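Gluconokinase (Sinorhizobium meliloti, PDB 3T61) probably phosphorylates D-gluconate at the expense of ATP, giving 6-phospho-D-gluconate and ADP. Local coordinates at residues A[158-161]-A[162-166]. Residues are numbered along the deposited sequence; the frame is centred on the assembly and turned at random.
Sequences VAVD and VAQPL
D161 reaches past V162 to the backbone N-H of A163, closing an Asx turn where strand 157-161, an outermost strand of the parallel sheet, runs out into the loop before helix 166-187. OD1 of D161 lies 3.0 Å from N of A163 in a nearly straight hydrogen bond (166°), accepted on the anti lone pair, the one facing away from OD2. With CG anti to the backbone N (chi1 -161°), the carboxylate is swung to the carbonyl side, where the chain continues, and the turn closes there. V162 N is just as near to OD1, but the angle is too poor for a bond.

A163 is then the centre of an inverse gamma turn: Q164 N returns to V162 O in a short but weak bond of 2.7 Å, so the two tight turns overlap at V162 and A163 and swing the chain round toward P165, the N-cap of the final helix. The Q164 side chain runs back toward the strand end. CG of Q164 is wedged against both arms of its own backbone (chi1 50°), which puts CG of Q164 3.5 Å from O of D161. Extended beyond CG, the Q164 side chain crosses that of V160 at about a right angle, its far end near CG1 of V160. I169 of helix 166-187 touches both V160 and Q164. V162 is buried, and its side chain packs on V123 and R127 of helix 121-132 and on L117 of strand 113-118. Back at the Asx turn, CB of A163 lies 3.4 Å from OD1 of D161.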
loop_
_atom_site.group_PDB
_atom_site.type_symbol
_atom_site.label_atom_id
_atom_site.label_comp_id
_atom_site.label_asym_id
_atom_site.label_seq_id
_atom_site.Cartn_x
_atom_site.Cartn_y
_atom_site.Cartn_z
ATOM N N VAL A 158 -24.467 -8.774 5.863
ATOM C CA VAL A 158 -24.395 -9.293 7.220
ATOM C C VAL A 158 -23.441 -8.386 8.007
ATOM O O VAL A 158 -22.283 -8.190 7.612
ATOM C CB VAL A 158 -23.851 -10.736 7.231
ATOM C CG1 VAL A 158 -23.810 -11.287 8.649
ATOM C CG2 VAL A 158 -24.712 -11.612 6.350
ATOM N N ALA A 159 -23.936 -7.815 9.102
ATOM C CA ALA A 159 -23.129 -6.927 9.934
ATOM C C ALA A 159 -22.678 -7.662 11.181
ATOM O O ALA A 159 -23.462 -8.393 11.795
ATOM C CB ALA A 159 -23.931 -5.677 10.319
ATOM N N VAL A 160 -21.412 -7.481 11.548
ATOM C CA VAL A 160 -20.870 -8.138 12.736
ATOM C C VAL A 160 -20.008 -7.155 13.517
ATOM O O VAL A 160 -19.114 -6.525 12.947
ATOM C CB VAL A 160 -20.011 -9.358 12.365
ATOM C CG1 VAL A 160 -19.588 -10.100 13.636
ATOM C CG2 VAL A 160 -20.786 -10.280 11.441
ATOM N N ASP A 161 -20.287 -7.016 14.815
ATOM C CA ASP A 161 -19.527 -6.102 15.666
ATOM C C ASP A 161 -18.203 -6.781 15.996
ATOM O O ASP A 161 -18.155 -7.987 16.182
ATOM C CB ASP A 161 -20.304 -5.797 16.952
ATOM C CG ASP A 161 -19.815 -4.541 17.640
ATOM O OD1 ASP A 161 -18.705 -4.559 18.204
ATOM O OD2 ASP A 161 -20.537 -3.524 17.601
ATOM N N VAL A 162 -17.126 -6.010 16.067
ATOM C CA VAL A 162 -15.811 -6.593 16.327
ATOM C C VAL A 162 -15.373 -6.680 17.793
ATOM O O VAL A 162 -14.316 -7.242 18.093
ATOM C CB VAL A 162 -14.717 -5.838 15.531
ATOM C CG1 VAL A 162 -15.048 -5.865 14.056
ATOM C CG2 VAL A 162 -14.603 -4.419 16.035
ATOM N N ALA A 163 -16.184 -6.147 18.704
ATOM C CA ALA A 163 -15.837 -6.171 20.124
ATOM C C ALA A 163 -16.092 -7.546 20.740
ATOM O O ALA A 163 -16.721 -7.658 21.785
ATOM C CB ALA A 163 -16.621 -5.102 20.871
ATOM N N GLN A 164 -15.599 -8.585 20.070
ATOM C CA GLN A 164 -15.748 -9.968 20.523
ATOM C C GLN A 164 -14.639 -10.833 19.923
ATOM O O GLN A 164 -13.949 -10.408 19.005
ATOM C CB GLN A 164 -17.126 -10.520 20.129
ATOM C CG GLN A 164 -17.530 -10.323 18.668
ATOM C CD GLN A 164 -18.947 -10.830 18.370
ATOM O OE1 GLN A 164 -19.615 -10.344 17.451
ATOM N NE2 GLN A 164 -19.399 -11.815 19.136
ATOM N N PRO A 165 -14.443 -12.054 20.445
ATOM C CA PRO A 165 -13.392 -12.927 19.908
ATOM C C PRO A 165 -13.501 -13.150 18.406
ATOM O O PRO A 165 -14.608 -13.269 17.860
ATOM C CB PRO A 165 -13.580 -14.221 20.693
ATOM C CG PRO A 165 -14.060 -13.720 22.022
ATOM C CD PRO A 165 -15.058 -12.648 21.645
ATOM N N LEU A 166 -12.346 -13.211 17.748
ATOM C CA LEU A 166 -12.286 -13.435 16.303
ATOM C C LEU A 166 -13.071 -14.673 15.876
ATOM O O LEU A 166 -13.767 -14.657 14.860
ATOM C CB LEU A 166 -10.828 -13.588 15.842
ATOM C CG LEU A 166 -10.621 -14.022 14.383
ATOM C CD1 LEU A 166 -11.217 -12.986 13.434
ATOM C CD2 LEU A 166 -9.127 -14.206 14.120
#